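Local coordinates for Serine/threonine-protein kinase pelle (Drosophila melanogaster, PDB 1D2Z) that phosphorylates serine and threonine residues in Toll receptor signalling for embryonic dorsoventral polarity, and pairs with Tube through the death domain described here, at residues A[12-17]-A[72-77]; A[26-31]-A[90-95]; A[33-38]-A[46-51]. All blocks are in the same frame, centred on the assembly; numbering follows the deposited sequence. Where two conformers were deposited one is given.

Interaction 1: residues A[12-17]-A[72-77]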
loop_
_atom_site.group_PDB
_atom_site.type_symbol
_atom_site.label_atom_id
_atom_site.label_comp_id
_atom_site.label_asym_id
_atom_site.label_seq_id
_atom_site.Cartn_x
_atom_site.Cartn_y
_atom_site.Cartn_z
ATOM N N ALA A 12 -3.825 10.725 6.754
ATOM C CA ALA A 12 -3.238 10.041 5.613
ATOM C C ALA A 12 -3.570 10.868 4.375
ATOM O O ALA A 12 -4.652 11.459 4.291
ATOM C CB ALA A 12 -3.829 8.644 5.485
ATOM N N ILE A 13 -2.631 10.922 3.432
ATOM C CA ILE A 13 -2.807 11.651 2.178
ATOM C C ILE A 13 -4.110 11.248 1.484
ATOM O O ILE A 13 -4.807 12.091 0.911
ATOM C CB ILE A 13 -1.610 11.379 1.219
ATOM C CG1 ILE A 13 -0.345 12.054 1.765
ATOM C CG2 ILE A 13 -1.945 11.816 -0.209
ATOM C CD1 ILE A 13 0.940 11.647 1.067
ATOM N N ARG A 14 -4.437 9.960 1.553
ATOM C CA ARG A 14 -5.649 9.429 0.935
ATOM C C ARG A 14 -6.931 10.023 1.523
ATOM O O ARG A 14 -7.987 9.972 0.889
ATOM C CB ARG A 14 -5.672 7.903 1.055
ATOM C CG ARG A 14 -5.453 7.407 2.471
ATOM C CD ARG A 14 -5.232 5.902 2.529
ATOM N NE ARG A 14 -4.883 5.473 3.882
ATOM C CZ ARG A 14 -5.741 5.406 4.895
ATOM N NH1 ARG A 14 -7.015 5.733 4.720
ATOM N NH2 ARG A 14 -5.317 5.039 6.097
ATOM N N LEU A 15 -6.829 10.598 2.720
ATOM C CA LEU A 15 -7.984 11.204 3.390
ATOM C C LEU A 15 -8.138 12.710 3.141
ATOM O O LEU A 15 -9.120 13.313 3.566
ATOM C CB LEU A 15 -7.944 10.908 4.894
ATOM C CG LEU A 15 -8.012 9.429 5.303
ATOM C CD1 LEU A 15 -7.828 9.289 6.809
ATOM C CD2 LEU A 15 -9.337 8.818 4.865
ATOM N N LEU A 16 -7.175 13.314 2.448
ATOM C CA LEU A 16 -7.238 14.743 2.142
ATOM C C LEU A 16 -8.551 15.105 1.457
ATOM O O LEU A 16 -8.947 14.464 0.481
ATOM C CB LEU A 16 -6.080 15.158 1.230
ATOM C CG LEU A 16 -4.771 15.648 1.846
ATOM C CD1 LEU A 16 -3.712 15.787 0.754
ATOM C CD2 LEU A 16 -4.994 16.980 2.550
ATOM N N PRO A 17 -9.265 16.113 1.985
ATOM C CA PRO A 17 -10.543 16.549 1.403
ATOM C C PRO A 17 -10.381 16.889 -0.077
ATOM O O PRO A 17 -9.363 17.458 -0.478
ATOM C CB PRO A 17 -10.888 17.784 2.235
ATOM C CG PRO A 17 -10.360 17.410 3.597
ATOM C CD PRO A 17 -9.006 16.794 3.269
ATOM N N GLN A 72 -0.776 3.351 -1.800
ATOM C CA GLN A 72 -0.071 2.130 -1.426
ATOM C C GLN A 72 0.802 2.229 -0.179
ATOM O O GLN A 72 0.797 1.325 0.655
ATOM C CB GLN A 72 0.780 1.606 -2.585
ATOM C CG GLN A 72 1.553 0.343 -2.223
ATOM C CD GLN A 72 2.477 -0.137 -3.322
ATOM O OE1 GLN A 72 2.160 -0.042 -4.517
ATOM N NE2 GLN A 72 3.627 -0.674 -2.922
ATOM N N TYR A 73 1.551 3.319 -0.050
ATOM C CA TYR A 73 2.462 3.478 1.086
ATOM C C TYR A 73 1.880 4.129 2.329
ATOM O O TYR A 73 2.581 4.304 3.324
ATOM C CB TYR A 73 3.739 4.177 0.629
ATOM C CG TYR A 73 4.323 3.521 -0.602
ATOM C CD1 TYR A 73 5.123 2.384 -0.494
ATOM C CD2 TYR A 73 4.029 4.000 -1.876
ATOM C CE1 TYR A 73 5.613 1.740 -1.618
ATOM C CE2 TYR A 73 4.512 3.360 -3.016
ATOM C CZ TYR A 73 5.307 2.230 -2.874
ATOM O OH TYR A 73 5.813 1.603 -3.978
ATOM N N ASN A 74 0.600 4.487 2.271
ATOM C CA ASN A 74 -0.100 5.073 3.414
ATOM C C ASN A 74 0.640 6.260 4.038
ATOM O O ASN A 74 0.756 6.351 5.257
ATOM C CB ASN A 74 -0.338 3.978 4.471
ATOM C CG ASN A 74 -1.462 4.318 5.441
ATOM O OD1 ASN A 74 -2.366 5.094 5.118
ATOM N ND2 ASN A 74 -1.413 3.728 6.635
ATOM N N HIS A 75 1.172 7.149 3.202
ATOM C CA HIS A 75 1.894 8.315 3.703
ATOM C C HIS A 75 0.948 9.403 4.203
ATOM O O HIS A 75 -0.195 9.503 3.748
ATOM C CB HIS A 75 2.852 8.867 2.646
ATOM C CG HIS A 75 4.081 8.033 2.460
ATOM N ND1 HIS A 75 4.902 7.683 3.509
ATOM C CD2 HIS A 75 4.624 7.474 1.354
ATOM C CE1 HIS A 75 5.902 6.945 3.056
ATOM N NE2 HIS A 75 5.757 6.804 1.750
ATOM N N THR A 76 1.433 10.176 5.169
ATOM C CA THR A 76 0.676 11.260 5.798
ATOM C C THR A 76 0.900 12.612 5.129
ATOM O O THR A 76 1.851 12.795 4.356
ATOM C CB THR A 76 1.073 11.425 7.279
ATOM O OG1 THR A 76 2.423 11.898 7.356
ATOM C CG2 THR A 76 0.946 10.102 8.036
ATOM N N VAL A 77 0.033 13.569 5.459
ATOM C CA VAL A 77 0.140 14.907 4.899
ATOM C C VAL A 77 1.456 15.538 5.353
ATOM O O VAL A 77 2.079 16.285 4.602
ATOM C CB VAL A 77 -1.059 15.803 5.314
ATOM C CG1 VAL A 77 -0.908 17.186 4.725
ATOM C CG2 VAL A 77 -2.359 15.196 4.824
HETATM O O HOH W 1 -2.303 8.088 2.427
#
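Ala12 meets Thr76 in a single isolated beta bridge, their CA atoms 4.1 Å apart. At Ile13 the backbone N donates to the carbonyl O of His75 over 2.8 Å, nearly straight at 176°. Its CG1, beside the backbone N (chi1 -70°), lies against the same run of backbone, 3.2 Å from His75 O, and CD1 comes 3.7 Å from His75 CB. Leu66 and Trp69 of helix 61-73 also meet this isoleucine. Arg14, in one of its two deposited conformers, reaches back with a chain extended from CG to NE and grips Asn74 side-on, NE at 2.8 Å and NH2 at 3.1 Å from the single atom OD1; the grip need not hold in the other conformer. Both nitrogens approach from the same face of the amide, whose plane is 23° from the guanidinium. The amide is held from its other end as well, ND2 bonding to Asp124 of the Tube chain. Water 1 links Arg14 N to His75 O, giving that carbonyl a second donor. Leu16 closes the contact with CG and CD2 against Val77 CG2, each 3.9 Å away. The segment before helix 18-31 is thereby tied to the turn between helices 61-73 and 77-86 of the six-helix death-domain bundle, a turn that also faces Tube.

Interaction 2: residues A[26-31]-A[90-95]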
loop_
_atom_site.group_PDB
_atom_site.type_symbol
_atom_site.label_atom_id
_atom_site.label_comp_id
_atom_site.label_asym_id
_atom_site.label_seq_id
_atom_site.Cartn_x
_atom_site.Cartn_y
_atom_site.Cartn_z
ATOM N N ALA A 26 -3.969 20.734 -9.087
ATOM C CA ALA A 26 -4.023 21.707 -10.179
ATOM C C ALA A 26 -2.715 22.522 -10.185
ATOM O O ALA A 26 -2.131 22.771 -11.238
ATOM C CB ALA A 26 -5.236 22.641 -10.015
ATOM N N HIS A 27 -2.244 22.889 -8.997
ATOM C CA HIS A 27 -1.014 23.660 -8.845
ATOM C C HIS A 27 0.220 22.864 -9.293
ATOM O O HIS A 27 1.029 23.354 -10.074
ATOM C CB HIS A 27 -0.860 24.110 -7.390
ATOM C CG HIS A 27 0.488 24.669 -7.067
ATOM N ND1 HIS A 27 0.982 25.815 -7.655
ATOM C CD2 HIS A 27 1.453 24.233 -6.222
ATOM C CE1 HIS A 27 2.192 26.062 -7.186
ATOM N NE2 HIS A 27 2.502 25.117 -6.314
ATOM N N LEU A 28 0.344 21.633 -8.804
ATOM C CA LEU A 28 1.472 20.770 -9.152
ATOM C C LEU A 28 1.478 20.410 -10.643
ATOM O O LEU A 28 2.540 20.258 -11.250
ATOM C CB LEU A 28 1.447 19.507 -8.283
ATOM C CG LEU A 28 1.578 19.718 -6.770
ATOM C CD1 LEU A 28 1.321 18.394 -6.056
ATOM C CD2 LEU A 28 2.966 20.263 -6.414
ATOM N N ASP A 29 0.295 20.289 -11.236
ATOM C CA ASP A 29 0.197 19.964 -12.657
ATOM C C ASP A 29 0.639 21.140 -13.511
ATOM O O ASP A 29 1.278 20.951 -14.541
ATOM C CB ASP A 29 -1.227 19.557 -13.038
ATOM C CG ASP A 29 -1.623 18.211 -12.472
ATOM O OD1 ASP A 29 -0.746 17.474 -11.975
ATOM O OD2 ASP A 29 -2.822 17.888 -12.526
ATOM N N ALA A 30 0.281 22.350 -13.082
ATOM C CA ALA A 30 0.657 23.564 -13.795
ATOM C C ALA A 30 2.178 23.698 -13.779
ATOM O O ALA A 30 2.779 24.124 -14.764
ATOM C CB ALA A 30 0.013 24.781 -13.140
ATOM N N LEU A 31 2.789 23.359 -12.643
ATOM C CA LEU A 31 4.240 23.417 -12.502
ATOM C C LEU A 31 4.907 22.259 -13.240
ATOM O O LEU A 31 6.109 22.305 -13.518
ATOM C CB LEU A 31 4.650 23.342 -11.030
ATOM C CG LEU A 31 4.431 24.547 -10.121
ATOM C CD1 LEU A 31 5.043 24.231 -8.760
ATOM C CD2 LEU A 31 5.064 25.794 -10.731
ATOM N N HIS A 90 7.386 25.568 -2.150
ATOM C CA HIS A 90 6.798 26.365 -1.072
ATOM C C HIS A 90 5.314 26.671 -1.200
ATOM O O HIS A 90 4.591 26.644 -0.202
ATOM C CB HIS A 90 7.610 27.650 -0.864
ATOM C CG HIS A 90 9.049 27.393 -0.541
ATOM N ND1 HIS A 90 9.458 26.888 0.675
ATOM C CD2 HIS A 90 10.164 27.489 -1.303
ATOM C CE1 HIS A 90 10.762 26.673 0.644
ATOM N NE2 HIS A 90 11.214 27.029 -0.545
ATOM N N ASN A 91 4.858 26.988 -2.406
ATOM C CA ASN A 91 3.439 27.263 -2.594
ATOM C C ASN A 91 2.609 25.990 -2.418
ATOM O O ASN A 91 1.438 26.056 -2.057
ATOM C CB ASN A 91 3.175 27.932 -3.940
ATOM C CG ASN A 91 3.442 29.430 -3.898
ATOM O OD1 ASN A 91 2.902 30.142 -3.050
ATOM N ND2 ASN A 91 4.278 29.910 -4.810
ATOM N N ALA A 92 3.228 24.832 -2.647
ATOM C CA ALA A 92 2.546 23.549 -2.467
ATOM C C ALA A 92 2.388 23.336 -0.959
ATOM O O ALA A 92 1.316 22.957 -0.486
ATOM C CB ALA A 92 3.356 22.408 -3.097
ATOM N N MET A 93 3.452 23.634 -0.214
ATOM C CA MET A 93 3.445 23.526 1.247
ATOM C C MET A 93 2.356 24.430 1.841
ATOM O O MET A 93 1.638 24.035 2.760
ATOM C CB MET A 93 4.800 23.952 1.817
ATOM C CG MET A 93 5.955 23.038 1.456
ATOM S SD MET A 93 7.558 23.807 1.724
ATOM C CE MET A 93 7.662 23.757 3.471
ATOM N N ARG A 94 2.238 25.646 1.313
ATOM C CA ARG A 94 1.243 26.582 1.825
ATOM C C ARG A 94 -0.178 26.064 1.626
ATOM O O ARG A 94 -1.020 26.210 2.512
ATOM C CB ARG A 94 1.401 27.958 1.175
ATOM C CG ARG A 94 0.840 29.090 2.024
ATOM C CD ARG A 94 1.055 30.448 1.368
ATOM N NE ARG A 94 0.367 30.493 0.087
ATOM C CZ ARG A 94 -0.916 30.804 -0.070
ATOM N NH1 ARG A 94 -1.673 31.133 0.972
ATOM N NH2 ARG A 94 -1.473 30.652 -1.256
ATOM N N LEU A 95 -0.430 25.423 0.485
ATOM C CA LEU A 95 -1.755 24.892 0.187
ATOM C C LEU A 95 -2.230 23.829 1.174
ATOM O O LEU A 95 -3.436 23.650 1.365
ATOM C CB LEU A 95 -1.818 24.358 -1.250
ATOM C CG LEU A 95 -1.888 25.440 -2.332
ATOM C CD1 LEU A 95 -1.830 24.807 -3.716
ATOM C CD2 LEU A 95 -3.164 26.268 -2.163
HETATM O O HOH W 2 5.005 25.023 -4.946
#
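His27 and Leu28 meet Asn91, Ala92 and Leu95 in a light, mainly van der Waals contact between two nearly antiparallel helices, 18-31 and 90-95, at a partly buried margin of the domain. The segment axes run at 171° and come no closer than 10.4 Å, and only 169 Å² is buried, so a few side chains bridge the distance. The imidazole of His27 is the main one. With CG anti to the backbone N (chi1 168°), it extends toward helix 90-95 and places NE2 3.7 Å from Asn91 CB, its plane almost perpendicular to the asparagine amide. Leu95 CD1 approaches the root of the same side chain, 3.9 Å from His27 CB. These are the first and last helices of the six-helix death-domain bundle, brought side by side although 58 residues separate the two segments. Water 2 lies in the ring plane at the imidazole edge, 2.9 Å from His27 NE2, and accepts a weak bond from Ala92 N, so one water links the imidazole to the facing backbone, weakly on the Ala92 side. Deeper in, Leu28 CD2 rests 4.0 Å from Ala92 CB, where Phe84 of helix 77-86 also packs on the alanine and Val33 meets the leucine.

Interaction 3: residues A[33-38]-A[46-51]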
loop_
_atom_site.group_PDB
_atom_site.type_symbol
_atom_site.label_atom_id
_atom_site.label_comp_id
_atom_site.label_asym_id
_atom_site.label_seq_id
_atom_site.Cartn_x
_atom_site.Cartn_y
_atom_site.Cartn_z
ATOM N N VAL A 33 5.606 19.077 -12.152
ATOM C CA VAL A 33 6.647 18.480 -11.316
ATOM C C VAL A 33 6.396 17.016 -10.940
ATOM O O VAL A 33 7.074 16.490 -10.059
ATOM C CB VAL A 33 6.844 19.266 -9.993
ATOM C CG1 VAL A 33 7.530 20.601 -10.258
ATOM C CG2 VAL A 33 5.493 19.478 -9.290
ATOM N N TRP A 34 5.451 16.350 -11.601
ATOM C CA TRP A 34 5.168 14.954 -11.250
ATOM C C TRP A 34 6.393 14.039 -11.373
ATOM O O TRP A 34 6.642 13.217 -10.490
ATOM C CB TRP A 34 3.982 14.395 -12.043
ATOM C CG TRP A 34 4.252 14.113 -13.495
ATOM C CD1 TRP A 34 4.002 14.940 -14.550
ATOM C CD2 TRP A 34 4.815 12.913 -14.045
ATOM N NE1 TRP A 34 4.377 14.330 -15.727
ATOM C CE2 TRP A 34 4.880 13.087 -15.446
ATOM C CE3 TRP A 34 5.273 11.710 -13.491
ATOM C CZ2 TRP A 34 5.387 12.100 -16.303
ATOM C CZ3 TRP A 34 5.778 10.725 -14.344
ATOM C CH2 TRP A 34 5.828 10.929 -15.734
ATOM N N GLN A 35 7.174 14.216 -12.436
ATOM C CA GLN A 35 8.374 13.404 -12.656
ATOM C C GLN A 35 9.396 13.665 -11.555
ATOM O O GLN A 35 10.057 12.742 -11.075
ATOM C CB GLN A 35 8.963 13.680 -14.052
ATOM C CG GLN A 35 10.246 12.920 -14.392
ATOM C CD GLN A 35 10.079 11.398 -14.402
ATOM O OE1 GLN A 35 9.879 10.792 -15.455
ATOM N NE2 GLN A 35 10.202 10.777 -13.231
ATOM N N GLN A 36 9.481 14.916 -11.117
ATOM C CA GLN A 36 10.395 15.291 -10.052
ATOM C C GLN A 36 9.930 14.636 -8.742
ATOM O O GLN A 36 10.746 14.129 -7.969
ATOM C CB GLN A 36 10.432 16.815 -9.916
ATOM C CG GLN A 36 11.604 17.349 -9.130
ATOM C CD GLN A 36 11.706 18.864 -9.192
ATOM O OE1 GLN A 36 11.396 19.481 -10.215
ATOM N NE2 GLN A 36 12.142 19.471 -8.096
ATOM N N LEU A 37 8.616 14.631 -8.508
ATOM C CA LEU A 37 8.055 14.017 -7.309
ATOM C C LEU A 37 8.335 12.508 -7.319
ATOM O O LEU A 37 8.822 11.955 -6.335
ATOM C CB LEU A 37 6.539 14.259 -7.235
ATOM C CG LEU A 37 6.035 15.689 -6.992
ATOM C CD1 LEU A 37 4.525 15.755 -7.225
ATOM C CD2 LEU A 37 6.385 16.136 -5.581
ATOM N N ALA A 38 8.035 11.862 -8.440
ATOM C CA ALA A 38 8.232 10.426 -8.600
ATOM C C ALA A 38 9.691 10.024 -8.424
ATOM O O ALA A 38 9.992 9.031 -7.764
ATOM C CB ALA A 38 7.724 9.974 -9.957
ATOM N N ASP A 46 7.039 0.924 -13.373
ATOM C CA ASP A 46 5.628 0.688 -13.639
ATOM C C ASP A 46 4.752 1.793 -13.037
ATOM O O ASP A 46 3.725 2.158 -13.614
ATOM C CB ASP A 46 5.201 -0.674 -13.097
ATOM C CG ASP A 46 4.149 -1.332 -13.962
ATOM O OD1 ASP A 46 2.944 -1.088 -13.729
ATOM O OD2 ASP A 46 4.534 -2.085 -14.886
ATOM N N GLN A 47 5.164 2.312 -11.879
ATOM C CA GLN A 47 4.437 3.387 -11.196
ATOM C C GLN A 47 4.583 4.692 -11.984
ATOM O O GLN A 47 3.596 5.393 -12.233
ATOM C CB GLN A 47 4.955 3.536 -9.761
ATOM C CG GLN A 47 4.805 2.240 -8.967
ATOM C CD GLN A 47 5.365 2.305 -7.564
ATOM O OE1 GLN A 47 6.544 2.616 -7.358
ATOM N NE2 GLN A 47 4.533 1.957 -6.585
ATOM N N VAL A 48 5.811 4.974 -12.417
ATOM C CA VAL A 48 6.123 6.159 -13.213
ATOM C C VAL A 48 5.310 6.131 -14.509
ATOM O O VAL A 48 4.696 7.130 -14.893
ATOM C CB VAL A 48 7.642 6.217 -13.557
ATOM C CG1 VAL A 48 7.938 7.375 -14.496
ATOM C CG2 VAL A 48 8.467 6.353 -12.284
ATOM N N GLU A 49 5.279 4.969 -15.159
ATOM C CA GLU A 49 4.538 4.807 -16.405
ATOM C C GLU A 49 3.035 4.964 -16.194
ATOM O O GLU A 49 2.339 5.504 -17.048
ATOM C CB GLU A 49 4.843 3.447 -17.044
ATOM C CG GLU A 49 4.179 3.224 -18.407
ATOM C CD GLU A 49 4.452 4.352 -19.397
ATOM O OE1 GLU A 49 5.601 4.849 -19.455
ATOM O OE2 GLU A 49 3.508 4.737 -20.123
ATOM N N GLN A 50 2.541 4.490 -15.054
ATOM C CA GLN A 50 1.121 4.597 -14.725
ATOM C C GLN A 50 0.742 6.081 -14.636
ATOM O O GLN A 50 -0.317 6.481 -15.111
ATOM C CB GLN A 50 0.828 3.872 -13.405
ATOM C CG GLN A 50 -0.626 3.948 -12.926
ATOM C CD GLN A 50 -0.849 3.192 -11.624
ATOM O OE1 GLN A 50 -0.227 2.157 -11.382
ATOM N NE2 GLN A 50 -1.739 3.707 -10.777
ATOM N N ILE A 51 1.631 6.896 -14.066
ATOM C CA ILE A 51 1.379 8.334 -13.950
ATOM C C ILE A 51 1.421 8.975 -15.335
ATOM O O ILE A 51 0.499 9.699 -15.719
ATOM C CB ILE A 51 2.427 9.048 -13.057
ATOM C CG1 ILE A 51 2.426 8.450 -11.644
ATOM C CG2 ILE A 51 2.116 10.544 -12.997
ATOM C CD1 ILE A 51 3.599 8.879 -10.787
#
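Helices 34-40 and 45-56 run nearly antiparallel, their short segments at 162° with axes 10.8 Å apart, and the backbones are nearest at Ala38 and Val48, whose CA atoms are 6.6 Å apart. Trp34 supplies the largest side chain of the contact. Its CG sits between the backbone N and the carbonyl carbon (chi1 73°), a setting that swings the indole across to helix 45-56. Ile51 CG2 presses on one face near the rim, 3.4 Å from Trp34 CE3, while Gln35 CB lies over the centre of the opposite face, so the ring is sandwiched between its own helix and the partner. Val48 CG1 comes to the indole edge, in plane, 4.0 Å from CZ3, and also meets Gln35 OE1. Ala38 contributes only a methyl, with CB 4.4 Å from Val48 CG2 and 4.3 Å from Ile51 CD1, consistent with the close backbone approach there. An alanine in place of Trp34 is likely to leave Ile51 CG2 without the aromatic face it packs on and to open a gap between the helices. Beyond the two segments, the indole extends onto Ser52 and Lys55 of helix 45-56 and Ala61 at the start of helix 61-73, while Leu43, in the connection between the paired helices, packs on both Ala38 and Ile51.

In the fold
None of the three contacts is wholly core: buried residues (Ile13, Val77; Leu28, Ala92; Ala38, Ile51) sit beside exposed ones (Arg14; Asn91; Gln35). Interaction 1 is the polar one, hydrogen-bonding the stretch before helix 18-31 to the turn after helix 61-73; interactions 2 and 3 join antiparallel helices chiefly by apolar touch. Interaction 3 closes a short helical hairpin, whereas the segments of interactions 1 and 2 alternate along the chain, their centres about 17 Å apart. Leu28 O against Val33 CG2 links interactions 2 and 3; a probable Tyr73 OH–Gln47 NE2 hydrogen bond links 1 and 3. Tube binds the 72-77 turn, reaches Gln47 and, weakly, Gln50 beside interaction 3, and does not touch interaction 2.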